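Side-chain contacts in urea carboxylase (Thermus thermophilus, PDB 3OEP), which is of unknown function but unites KipI-like and KipA-like parts in one chain, and is probably not the allophanate hydrolase it was once named: residues Leu46-Asp51 with Gly58-Leu63; Leu233-Gly238 with Ala418-Val423; Phe276-Pro281 with Ala483-Glu488. One frame throughout, in Å; residues are numbered along the deposited sequence.

Overall arrangement
Contact 1 stands apart from the other two. Its centre is about 25 Å from that of contact 2 and about 35 Å from that of contact 3, and its nearest atoms are about 10 Å and about 19 Å from theirs. Contact 1 belongs to the part related to carboxyltransferase subdomains C and D, contact 3 to the part related to subdomains A and B. Contacts 2 and 3 are neighbours, with centres about 12 Å apart. Ala418 O of contact 2 lies 2.9 Å from Tyr278 OH of contact 3, a probable hydrogen bond. Both also reach one sheet, through adjacent strands 233-235 and 273-277. No active site is established here. A bound glycerol near Pro485 is probably from the crystallisation liquor.

Contact 1: Leu46-Asp51 with Gly58-Leu63; sequences LYLEYD and GRLLRL
Leu60 points one methyl at two side chains of the strand, Leu48 and Tyr50. That methyl is CD2. It stands 4.1 Å from Leu48 CD1, and also 4.1 Å from Tyr50 CD1. Leu48 and Tyr50 flank Glu49 on the strand; their CB atoms point to the helix and that of Glu49 away from it. In each pair the side chains cross at a slant. Leu60 CD2 approaches the Tyr50 ring obliquely and touches it at CD1, well away from the hydroxyl. Leu48 also adds its CB, 4.2 Å from Leu60 CD2. A torsion explains the reach. Leu60 carries CG opposite its backbone N (chi1 -178°), which sends the isobutyl group out from the helix to the strand. The contact is apolar throughout, and all three residues are buried. Phe5 of strand 3-8 touches both Leu48 and Leu60 in the same core, and Leu28 of helix 15-30 packs on Leu48. On the other side of the strand, Glu49 forms a salt bridge with Arg249. Strand 45-50 runs between strands 3-8 and 36-42 and antiparallel to both. Strands 3-8 and 36-42, joined through helix 15-30, thus make a split beta-alpha-beta unit, and helix 57-66 packs on the helix-covered face of this alpha/beta sheet.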
ATOM      1  N   LEU A  46      12.197  -6.337  12.650  1.00 14.07           N
ATOM      2  CA  LEU A  46      10.840  -5.987  13.053  1.00 13.46           C
ATOM      3  C   LEU A  46      10.680  -4.481  12.931  1.00 14.19           C
ATOM      4  O   LEU A  46      11.441  -3.727  13.533  1.00 14.75           O
ATOM      5  CB  LEU A  46      10.574  -6.436  14.495  1.00 16.04           C
ATOM      6  CG  LEU A  46       9.212  -6.084  15.094  1.00 17.18           C
ATOM      7  CD1 LEU A  46       8.074  -6.676  14.270  1.00 18.16           C
ATOM      8  CD2 LEU A  46       9.145  -6.557  16.543  1.00 19.64           C
ATOM      9  N   TYR A  47       9.718  -4.052  12.122  1.00 13.56           N
ATOM     10  CA  TYR A  47       9.393  -2.642  11.977  1.00 12.38           C
ATOM     11  C   TYR A  47       8.144  -2.330  12.790  1.00 13.57           C
ATOM     12  O   TYR A  47       7.116  -2.996  12.641  1.00 14.02           O
ATOM     13  CB  TYR A  47       9.162  -2.303  10.507  1.00 13.25           C
ATOM     14  CG  TYR A  47       8.805  -0.855  10.258  1.00 12.07           C
ATOM     15  CD1 TYR A  47       9.703   0.162  10.571  1.00 14.81           C
ATOM     16  CD2 TYR A  47       7.574  -0.496   9.709  1.00 18.06           C
ATOM     17  CE1 TYR A  47       9.388   1.494  10.347  1.00 15.68           C
ATOM     18  CE2 TYR A  47       7.249   0.850   9.484  1.00 17.33           C
ATOM     19  CZ  TYR A  47       8.166   1.832   9.808  1.00 19.67           C
ATOM     20  OH  TYR A  47       7.889   3.169   9.600  1.00 21.45           O
ATOM     21  N   LEU A  48       8.238  -1.320  13.643  1.00 12.25           N
ATOM     22  CA  LEU A  48       7.106  -0.890  14.457  1.00 14.84           C
ATOM     23  C   LEU A  48       6.731   0.522  14.062  1.00 16.32           C
ATOM     24  O   LEU A  48       7.589   1.409  14.023  1.00 16.28           O
ATOM     25  CB  LEU A  48       7.465  -0.956  15.942  1.00 15.24           C
ATOM     26  CG  LEU A  48       7.849  -2.340  16.470  1.00 15.77           C
ATOM     27  CD1 LEU A  48       8.218  -2.264  17.947  1.00 18.05           C
ATOM     28  CD2 LEU A  48       6.724  -3.352  16.238  1.00 18.58           C
ATOM     29  N   GLU A  49       5.451   0.722  13.755  1.00 16.58           N
ATOM     30  CA  GLU A  49       4.929   2.025  13.385  1.00 16.85           C
ATOM     31  C   GLU A  49       3.898   2.434  14.431  1.00 17.51           C
ATOM     32  O   GLU A  49       3.071   1.624  14.848  1.00 17.84           O
ATOM     33  CB  GLU A  49       4.295   1.943  12.001  1.00 18.84           C
ATOM     34  CG  GLU A  49       4.150   3.262  11.287  1.00 23.31           C
ATOM     35  CD  GLU A  49       3.349   3.114  10.008  1.00 31.70           C
ATOM     36  OE1 GLU A  49       2.195   2.650  10.092  1.00 41.15           O
ATOM     37  OE2 GLU A  49       3.865   3.444   8.924  1.00 35.38           O
ATOM     38  N   TYR A  50       3.961   3.684  14.871  1.00 18.20           N
ATOM     39  CA  TYR A  50       3.129   4.126  15.977  1.00 19.33           C
ATOM     40  C   TYR A  50       2.782   5.605  15.866  1.00 20.25           C
ATOM     41  O   TYR A  50       3.478   6.373  15.200  1.00 20.94           O
ATOM     42  CB  TYR A  50       3.833   3.830  17.308  1.00 19.81           C
ATOM     43  CG  TYR A  50       5.139   4.574  17.474  1.00 19.17           C
ATOM     44  CD1 TYR A  50       6.301   4.128  16.855  1.00 19.43           C
ATOM     45  CD2 TYR A  50       5.204   5.742  18.227  1.00 21.10           C
ATOM     46  CE1 TYR A  50       7.496   4.817  16.993  1.00 23.90           C
ATOM     47  CE2 TYR A  50       6.393   6.441  18.370  1.00 23.27           C
ATOM     48  CZ  TYR A  50       7.537   5.972  17.752  1.00 24.36           C
ATOM     49  OH  TYR A  50       8.721   6.660  17.893  1.00 26.80           O
ATOM     50  N   ASP A  51       1.683   5.984  16.515  1.00 22.39           N
ATOM     51  CA  ASP A  51       1.259   7.376  16.599  1.00 24.81           C
ATOM     52  C   ASP A  51       1.832   7.956  17.885  1.00 25.77           C
ATOM     53  O   ASP A  51       1.375   7.604  18.974  1.00 26.76           O
ATOM     54  CB  ASP A  51      -0.268   7.473  16.614  1.00 24.77           C
ATOM     55  CG  ASP A  51      -0.771   8.913  16.712  1.00 29.84           C
ATOM     56  OD1 ASP A  51       0.031   9.833  16.981  1.00 27.95           O
ATOM     57  OD2 ASP A  51      -1.987   9.120  16.524  1.00 34.19           O
ATOM     58  N   GLY A  58       9.344   5.126  24.014  1.00 29.65           N
ATOM     59  CA  GLY A  58       9.791   4.559  25.283  1.00 29.39           C
ATOM     60  C   GLY A  58       8.784   3.605  25.896  1.00 28.11           C
ATOM     61  O   GLY A  58       9.154   2.531  26.382  1.00 27.11           O
ATOM     62  N   ARG A  59       7.514   3.997  25.881  1.00 26.93           N
ATOM     63  CA  ARG A  59       6.446   3.141  26.393  1.00 27.58           C
ATOM     64  C   ARG A  59       6.358   1.874  25.554  1.00 26.63           C
ATOM     65  O   ARG A  59       6.214   0.777  26.090  1.00 26.16           O
ATOM     66  CB  ARG A  59       5.104   3.877  26.391  1.00 28.64           C
ATOM     67  N   LEU A  60       6.472   2.027  24.237  1.00 25.89           N
ATOM     68  CA  LEU A  60       6.457   0.884  23.335  1.00 25.45           C
ATOM     69  C   LEU A  60       7.653  -0.041  23.585  1.00 25.79           C
ATOM     70  O   LEU A  60       7.496  -1.260  23.637  1.00 26.43           O
ATOM     71  CB  LEU A  60       6.426   1.366  21.877  1.00 24.85           C
ATOM     72  CG  LEU A  60       6.358   0.306  20.780  1.00 23.85           C
ATOM     73  CD1 LEU A  60       5.195  -0.649  20.985  1.00 23.84           C
ATOM     74  CD2 LEU A  60       6.256   0.987  19.427  1.00 21.96           C
ATOM     75  N   LEU A  61       8.843   0.530  23.764  1.00 26.57           N
ATOM     76  CA  LEU A  61      10.033  -0.283  24.049  1.00 27.38           C
ATOM     77  C   LEU A  61       9.901  -1.034  25.379  1.00 27.45           C
ATOM     78  O   LEU A  61      10.300  -2.192  25.483  1.00 26.29           O
ATOM     79  CB  LEU A  61      11.305   0.573  24.049  1.00 29.23           C
ATOM     80  CG  LEU A  61      11.784   1.048  22.673  1.00 29.65           C
ATOM     81  CD1 LEU A  61      12.873   2.107  22.813  1.00 35.28           C
ATOM     82  CD2 LEU A  61      12.273  -0.114  21.836  1.00 30.22           C
ATOM     83  N   ARG A  62       9.327  -0.377  26.383  1.00 27.89           N
ATOM     84  CA  ARG A  62       9.093  -1.016  27.681  1.00 28.35           C
ATOM     85  C   ARG A  62       8.106  -2.180  27.536  1.00 28.81           C
ATOM     86  O   ARG A  62       8.332  -3.264  28.085  1.00 26.34           O
ATOM     87  CB  ARG A  62       8.598   0.010  28.716  1.00 30.31           C
ATOM     88  CG  ARG A  62       8.107  -0.575  30.052  1.00 31.01           C
ATOM     89  CD  ARG A  62       9.140  -1.466  30.744  1.00 32.38           C
ATOM     90  NE  ARG A  62      10.218  -0.721  31.393  1.00 31.15           N
ATOM     91  CZ  ARG A  62      10.118  -0.089  32.563  1.00 33.24           C
ATOM     92  NH1 ARG A  62       8.969  -0.071  33.237  1.00 32.86           N
ATOM     93  NH2 ARG A  62      11.177   0.545  33.062  1.00 32.98           N
ATOM     94  N   LEU A  63       7.031  -1.956  26.779  1.00 29.62           N
ATOM     95  CA  LEU A  63       6.046  -3.007  26.494  1.00 31.38           C
ATOM     96  C   LEU A  63       6.689  -4.254  25.893  1.00 31.18           C
ATOM     97  O   LEU A  63       6.368  -5.378  26.294  1.00 29.44           O
ATOM     98  CB  LEU A  63       4.956  -2.495  25.544  1.00 32.71           C
ATOM     99  CG  LEU A  63       3.885  -1.576  26.124  1.00 36.62           C
ATOM    100  CD1 LEU A  63       3.012  -1.032  25.005  1.00 37.99           C
ATOM    101  CD2 LEU A  63       3.042  -2.305  27.170  1.00 40.29           C
TER

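Contact 2: Leu233-Gly238 with Ala418-Val423; sequences LVVDGG and ADRVGV
Asp419 OD1 takes two backbone N-H groups beside Arg420, the residue that crosses to Leu233 and Val235. The bond from Gly422 N is 3.1 Å to Asp419 OD1 and fairly straight, at 166°. The bond from Val421 N is more bent, at 132°, and comes from above the carboxylate plane. These bonds fix the turn on which Arg420 sits. The Arg420 chain bends at its third torsion (chi3 51°), and Leu233 CD1 lies over one face of the guanidinium. Leu233 CD1 is 3.5 Å from both Arg420 CD and NE. The two side chains run past each other in opposite directions. Val235 CG1 is more distant, 4.4 Å from Arg420 NH1. The Leu233 methyl thus lies over one face near NE and leaves the N-H groups to other partners. NE forms a salt bridge with Asp459, NH1 one with Glu275, and NH2 a hydrogen bond with Gly251 O. These partners probably balance the buried charge. Glu275 lies on strand 273-277, next to strand 233-235. Asp419 forms an Asx turn, and its N bonds to Gly422 O. This is a tight beta-hairpin turn between strands 413-418 and 422-426, in a domain of probable cyclophilin-like fold.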
ATOM      1  N   LEU A 233     -11.901   7.016  -5.330  1.00 13.94           N
ATOM      2  CA  LEU A 233     -11.833   5.992  -4.300  1.00 14.15           C
ATOM      3  C   LEU A 233     -12.619   6.433  -3.079  1.00 14.97           C
ATOM      4  O   LEU A 233     -12.498   7.577  -2.653  1.00 16.23           O
ATOM      5  CB  LEU A 233     -10.383   5.757  -3.882  1.00 13.52           C
ATOM      6  CG  LEU A 233      -9.391   5.302  -4.951  1.00 13.76           C
ATOM      7  CD1 LEU A 233      -7.973   5.241  -4.368  1.00 17.28           C
ATOM      8  CD2 LEU A 233      -9.798   3.945  -5.506  1.00 16.59           C
ATOM      9  N   VAL A 234     -13.403   5.523  -2.509  1.00 12.66           N
ATOM     10  CA  VAL A 234     -13.976   5.749  -1.188  1.00 12.24           C
ATOM     11  C   VAL A 234     -12.934   5.323  -0.159  1.00 13.38           C
ATOM     12  O   VAL A 234     -12.587   4.146  -0.089  1.00 15.28           O
ATOM     13  CB  VAL A 234     -15.266   4.943  -0.980  1.00 13.56           C
ATOM     14  CG1 VAL A 234     -15.786   5.126   0.439  1.00 15.40           C
ATOM     15  CG2 VAL A 234     -16.323   5.381  -1.996  1.00 17.33           C
ATOM     16  N   VAL A 235     -12.433   6.276   0.621  1.00 13.35           N
ATOM     17  CA  VAL A 235     -11.411   5.990   1.635  1.00 14.31           C
ATOM     18  C   VAL A 235     -11.859   6.378   3.039  1.00 15.24           C
ATOM     19  O   VAL A 235     -12.611   7.339   3.211  1.00 17.08           O
ATOM     20  CB  VAL A 235     -10.083   6.712   1.322  1.00 13.74           C
ATOM     21  CG1 VAL A 235      -9.500   6.223  -0.002  1.00 17.87           C
ATOM     22  CG2 VAL A 235     -10.269   8.234   1.305  1.00 16.09           C
ATOM     23  N   ASP A 236     -11.406   5.615   4.038  1.00 15.21           N
ATOM     24  CA  ASP A 236     -11.525   6.018   5.447  1.00 15.31           C
ATOM     25  C   ASP A 236     -10.130   6.379   5.980  1.00 16.85           C
ATOM     26  O   ASP A 236      -9.251   6.726   5.188  1.00 17.63           O
ATOM     27  CB  ASP A 236     -12.265   4.958   6.293  1.00 15.50           C
ATOM     28  CG  ASP A 236     -11.504   3.641   6.448  1.00 18.29           C
ATOM     29  OD1 ASP A 236     -10.318   3.518   6.052  1.00 17.58           O
ATOM     30  OD2 ASP A 236     -12.130   2.708   6.998  1.00 21.70           O
ATOM     31  N   GLY A 237      -9.914   6.320   7.292  1.00 16.59           N
ATOM     32  CA  GLY A 237      -8.623   6.709   7.864  1.00 17.51           C
ATOM     33  C   GLY A 237      -7.433   5.861   7.435  1.00 17.67           C
ATOM     34  O   GLY A 237      -6.286   6.313   7.514  1.00 19.30           O
ATOM     35  N   GLY A 238      -7.707   4.642   6.978  1.00 16.76           N
ATOM     36  CA  GLY A 238      -6.663   3.711   6.546  1.00 15.53           C
ATOM     37  C   GLY A 238      -6.852   2.341   7.160  1.00 15.03           C
ATOM     38  O   GLY A 238      -7.701   2.151   8.045  1.00 15.81           O
ATOM     39  N   ALA A 418       3.605  10.758 -10.247  1.00 17.62           N
ATOM     40  CA  ALA A 418       3.091  10.767  -8.881  1.00 17.09           C
ATOM     41  C   ALA A 418       1.760  10.045  -8.814  1.00 18.35           C
ATOM     42  O   ALA A 418       0.844  10.352  -9.579  1.00 19.69           O
ATOM     43  CB  ALA A 418       2.922  12.188  -8.381  1.00 17.68           C
ATOM     44  N   ASP A 419       1.649   9.103  -7.884  1.00 16.29           N
ATOM     45  CA  ASP A 419       0.369   8.462  -7.617  1.00 16.48           C
ATOM     46  C   ASP A 419       0.297   8.076  -6.142  1.00 13.46           C
ATOM     47  O   ASP A 419       1.080   8.585  -5.336  1.00 12.49           O
ATOM     48  CB  ASP A 419       0.140   7.287  -8.581  1.00 18.43           C
ATOM     49  CG  ASP A 419       1.173   6.182  -8.452  1.00 22.91           C
ATOM     50  OD1 ASP A 419       1.907   6.109  -7.442  1.00 18.98           O
ATOM     51  OD2 ASP A 419       1.233   5.352  -9.385  1.00 26.95           O
ATOM     52  N   ARG A 420      -0.643   7.216  -5.779  1.00 12.55           N
ATOM     53  CA  ARG A 420      -0.812   6.841  -4.369  1.00 12.90           C
ATOM     54  C   ARG A 420       0.293   5.914  -3.865  1.00 12.01           C
ATOM     55  O   ARG A 420       0.485   5.787  -2.658  1.00 12.84           O
ATOM     56  CB  ARG A 420      -2.173   6.191  -4.139  1.00 12.42           C
ATOM     57  CG  ARG A 420      -3.353   7.139  -4.333  1.00 13.18           C
ATOM     58  CD  ARG A 420      -4.685   6.405  -4.249  1.00 13.90           C
ATOM     59  NE  ARG A 420      -4.760   5.592  -3.036  1.00 14.60           N
ATOM     60  CZ  ARG A 420      -5.132   6.031  -1.833  1.00 16.50           C
ATOM     61  NH1 ARG A 420      -5.523   7.289  -1.637  1.00 17.93           N
ATOM     62  NH2 ARG A 420      -5.127   5.191  -0.809  1.00 15.24           N
ATOM     63  N   VAL A 421       0.995   5.251  -4.780  1.00 13.30           N
ATOM     64  CA  VAL A 421       2.095   4.366  -4.399  1.00 12.62           C
ATOM     65  C   VAL A 421       3.333   5.190  -4.045  1.00 13.64           C
ATOM     66  O   VAL A 421       4.010   4.929  -3.047  1.00 13.36           O
ATOM     67  CB  VAL A 421       2.423   3.350  -5.517  1.00 13.34           C
ATOM     68  CG1 VAL A 421       3.666   2.544  -5.165  1.00 14.13           C
ATOM     69  CG2 VAL A 421       1.237   2.424  -5.767  1.00 13.13           C
ATOM     70  N   GLY A 422       3.635   6.190  -4.866  1.00 14.78           N
ATOM     71  CA  GLY A 422       4.743   7.074  -4.572  1.00 14.05           C
ATOM     72  C   GLY A 422       4.988   8.149  -5.604  1.00 14.34           C
ATOM     73  O   GLY A 422       4.252   8.273  -6.584  1.00 14.50           O
ATOM     74  N   VAL A 423       6.048   8.918  -5.375  1.00 13.10           N
ATOM     75  CA  VAL A 423       6.413  10.038  -6.227  1.00 13.14           C
ATOM     76  C   VAL A 423       7.816   9.780  -6.750  1.00 13.79           C
ATOM     77  O   VAL A 423       8.765   9.684  -5.960  1.00 14.76           O
ATOM     78  CB  VAL A 423       6.370  11.368  -5.440  1.00 13.64           C
ATOM     79  CG1 VAL A 423       6.701  12.554  -6.342  1.00 14.12           C
ATOM     80  CG2 VAL A 423       4.989  11.557  -4.810  1.00 14.12           C
TER

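Contact 3: Phe276-Pro281 with Ala483-Glu488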
ATOM      1  N   PHE A 276     -10.564  11.926  -5.164  1.00 11.78           N
ATOM      2  CA  PHE A 276     -10.353  11.873  -6.612  1.00 13.69           C
ATOM      3  C   PHE A 276      -9.127  12.678  -7.007  1.00 14.57           C
ATOM      4  O   PHE A 276      -8.764  13.650  -6.344  1.00 16.29           O
ATOM      5  CB  PHE A 276     -11.585  12.364  -7.380  1.00 15.49           C
ATOM      6  CG  PHE A 276     -12.137  13.660  -6.875  1.00 15.18           C
ATOM      7  CD1 PHE A 276     -11.799  14.858  -7.478  1.00 20.48           C
ATOM      8  CD2 PHE A 276     -12.999  13.678  -5.784  1.00 20.72           C
ATOM      9  CE1 PHE A 276     -12.310  16.055  -6.999  1.00 19.20           C
ATOM     10  CE2 PHE A 276     -13.507  14.875  -5.300  1.00 22.91           C
ATOM     11  CZ  PHE A 276     -13.163  16.060  -5.912  1.00 21.34           C
ATOM     12  N   ALA A 277      -8.489  12.264  -8.095  1.00 13.27           N
ATOM     13  CA  ALA A 277      -7.247  12.880  -8.526  1.00 15.94           C
ATOM     14  C   ALA A 277      -7.242  13.145 -10.023  1.00 16.25           C
ATOM     15  O   ALA A 277      -7.745  12.334 -10.802  1.00 16.56           O
ATOM     16  CB  ALA A 277      -6.065  12.000  -8.142  1.00 17.40           C
ATOM     17  N   TYR A 278      -6.689  14.297 -10.403  1.00 17.03           N
ATOM     18  CA  TYR A 278      -6.461  14.685 -11.801  1.00 19.57           C
ATOM     19  C   TYR A 278      -7.758  15.016 -12.563  1.00 19.22           C
ATOM     20  O   TYR A 278      -7.907  16.114 -13.113  1.00 20.01           O
ATOM     21  CB  TYR A 278      -5.609  13.625 -12.537  1.00 20.24           C
ATOM     22  CG  TYR A 278      -4.203  13.423 -11.950  1.00 21.45           C
ATOM     23  CD1 TYR A 278      -3.938  12.399 -11.039  1.00 24.72           C
ATOM     24  CD2 TYR A 278      -3.153  14.263 -12.310  1.00 30.33           C
ATOM     25  CE1 TYR A 278      -2.647  12.218 -10.500  1.00 27.30           C
ATOM     26  CE2 TYR A 278      -1.870  14.091 -11.785  1.00 25.95           C
ATOM     27  CZ  TYR A 278      -1.622  13.071 -10.883  1.00 26.88           C
ATOM     28  OH  TYR A 278      -0.337  12.926 -10.378  1.00 27.37           O
ATOM     29  N   LYS A 279      -8.694  14.069 -12.582  1.00 17.22           N
ATOM     30  CA  LYS A 279     -10.005  14.270 -13.176  1.00 16.42           C
ATOM     31  C   LYS A 279     -11.053  13.718 -12.221  1.00 15.98           C
ATOM     32  O   LYS A 279     -10.967  12.565 -11.800  1.00 15.31           O
ATOM     33  CB  LYS A 279     -10.109  13.555 -14.520  1.00 17.30           C
ATOM     34  CG  LYS A 279     -11.415  13.792 -15.256  1.00 19.18           C
ATOM     35  CD  LYS A 279     -11.451  13.055 -16.578  1.00 25.01           C
ATOM     36  CE  LYS A 279     -12.797  13.225 -17.262  1.00 26.78           C
ATOM     37  NZ  LYS A 279     -12.859  12.487 -18.554  1.00 28.23           N
ATOM     38  N   GLY A 280     -12.031  14.556 -11.896  1.00 16.21           N
ATOM     39  CA  GLY A 280     -13.074  14.198 -10.955  1.00 16.04           C
ATOM     40  C   GLY A 280     -14.264  13.536 -11.621  1.00 15.61           C
ATOM     41  O   GLY A 280     -14.408  13.581 -12.845  1.00 15.11           O
ATOM     42  N   PRO A 281     -15.133  12.923 -10.808  1.00 15.29           N
ATOM     43  CA  PRO A 281     -16.340  12.291 -11.304  1.00 15.10           C
ATOM     44  C   PRO A 281     -17.443  13.298 -11.575  1.00 14.98           C
ATOM     45  O   PRO A 281     -17.343  14.459 -11.180  1.00 16.05           O
ATOM     46  CB  PRO A 281     -16.742  11.368 -10.153  1.00 15.18           C
ATOM     47  CG  PRO A 281     -16.266  12.063  -8.945  1.00 16.01           C
ATOM     48  CD  PRO A 281     -14.996  12.774  -9.349  1.00 14.51           C
ATOM     49  N   ALA A 483       1.268  16.058  -5.357  1.00 14.17           N
ATOM     50  CA  ALA A 483       2.342  16.102  -6.347  1.00 15.61           C
ATOM     51  C   ALA A 483       1.800  15.820  -7.746  1.00 16.14           C
ATOM     52  O   ALA A 483       0.855  15.040  -7.915  1.00 16.94           O
ATOM     53  CB  ALA A 483       3.428  15.092  -5.995  1.00 15.64           C
ATOM     54  N   ARG A 484       2.391  16.482  -8.734  1.00 15.45           N
ATOM     55  CA  ARG A 484       2.127  16.205 -10.138  1.00 16.18           C
ATOM     56  C   ARG A 484       3.418  16.404 -10.928  1.00 15.12           C
ATOM     57  O   ARG A 484       4.333  17.078 -10.453  1.00 13.97           O
ATOM     58  CB  ARG A 484       1.014  17.111 -10.662  1.00 18.96           C
ATOM     59  CG  ARG A 484       1.210  18.586 -10.403  1.00 20.46           C
ATOM     60  CD  ARG A 484      -0.065  19.371 -10.740  1.00 28.26           C
ATOM     61  NE  ARG A 484      -0.397  19.310 -12.165  1.00 26.27           N
ATOM     62  CZ  ARG A 484      -1.571  19.655 -12.694  1.00 30.90           C
ATOM     63  NH1 ARG A 484      -2.573  20.083 -11.924  1.00 30.56           N
ATOM     64  NH2 ARG A 484      -1.751  19.565 -14.012  1.00 30.90           N
ATOM     65  N   PRO A 485       3.509  15.804 -12.131  1.00 15.91           N
ATOM     66  CA  PRO A 485       4.715  15.954 -12.944  1.00 16.50           C
ATOM     67  C   PRO A 485       5.132  17.409 -13.128  1.00 15.47           C
ATOM     68  O   PRO A 485       4.284  18.259 -13.410  1.00 18.26           O
ATOM     69  CB  PRO A 485       4.306  15.340 -14.288  1.00 16.24           C
ATOM     70  CG  PRO A 485       3.298  14.327 -13.930  1.00 17.88           C
ATOM     71  CD  PRO A 485       2.517  14.934 -12.790  1.00 18.05           C
ATOM     72  N   GLY A 486       6.421  17.690 -12.943  1.00 16.36           N
ATOM     73  CA  GLY A 486       6.960  19.030 -13.162  1.00 16.28           C
ATOM     74  C   GLY A 486       7.132  19.872 -11.913  1.00 15.90           C
ATOM     75  O   GLY A 486       7.843  20.883 -11.946  1.00 17.75           O
ATOM     76  N   VAL A 487       6.496  19.470 -10.817  1.00 15.71           N
ATOM     77  CA  VAL A 487       6.663  20.181  -9.545  1.00 16.36           C
ATOM     78  C   VAL A 487       8.111  20.073  -9.081  1.00 16.27           C
ATOM     79  O   VAL A 487       8.705  18.987  -9.088  1.00 16.08           O
ATOM     80  CB  VAL A 487       5.698  19.668  -8.454  1.00 15.19           C
ATOM     81  CG1 VAL A 487       6.022  20.323  -7.091  1.00 17.12           C
ATOM     82  CG2 VAL A 487       4.243  19.954  -8.862  1.00 16.54           C
ATOM     83  N   GLU A 488       8.678  21.212  -8.690  1.00 16.92           N
ATOM     84  CA  GLU A 488      10.047  21.259  -8.208  1.00 19.02           C
ATOM     85  C   GLU A 488      10.079  20.898  -6.729  1.00 18.55           C
ATOM     86  O   GLU A 488       9.229  21.354  -5.951  1.00 18.28           O
ATOM     87  CB  GLU A 488      10.652  22.643  -8.449  1.00 21.42           C
ATOM     88  CG  GLU A 488      10.846  22.975  -9.927  1.00 27.70           C
ATOM     89  CD  GLU A 488      12.108  22.361 -10.525  1.00 34.12           C
ATOM     90  OE1 GLU A 488      13.194  22.526  -9.929  1.00 38.89           O
ATOM     91  OE2 GLU A 488      12.022  21.736 -11.607  1.00 36.91           O
TER
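Tyr278 brings the hydroxyl end of its ring up to the backbone of Ala483 and Arg484 and the ring of Pro485. The closest approach is 3.5 Å, from Tyr278 OH to Ala483 O, and it is not a hydrogen bond. The hydroxyl instead bonds to Ala418 O. It also passes 4.1 Å from Arg484 CA and 4.2 Å from Pro485 CD. Lower on the ring, Tyr278 CE2 lies 4.3 Å from Arg484 CB, which approaches obliquely. The contact is therefore van der Waals packing around a phenol whose polar atom is held by a third segment.

Backbone turns position both partners. Tyr278 has a positive phi (71°), and Lys279 N bonds to Ala277 O at 2.7 Å. This is a classic gamma turn with Tyr278 at its centre. CG of Tyr278 lies opposite the carbonyl carbon (chi1 -62°), and the ring reaches out from the turn to the loop. Across the contact, Arg484 to Val487 form a type II beta turn, closed by Val487 N to Arg484 O at 3.2 Å. Gly486 takes its third position. The guanidinium of Arg484 does not meet the ring; its NH1 bonds to Gly329 O.

Segment 276-281 holds the end of strand 273-277 and the turn after it, and Tyr278 pairs with Val330 through the backbone. Segment 483-488 follows helix 477-480 and leads into strand 488-492. Ala483 packs on Ala418, and the turn bonds to Val415, both of strand 413-418, which runs antiparallel beside strand 488-492.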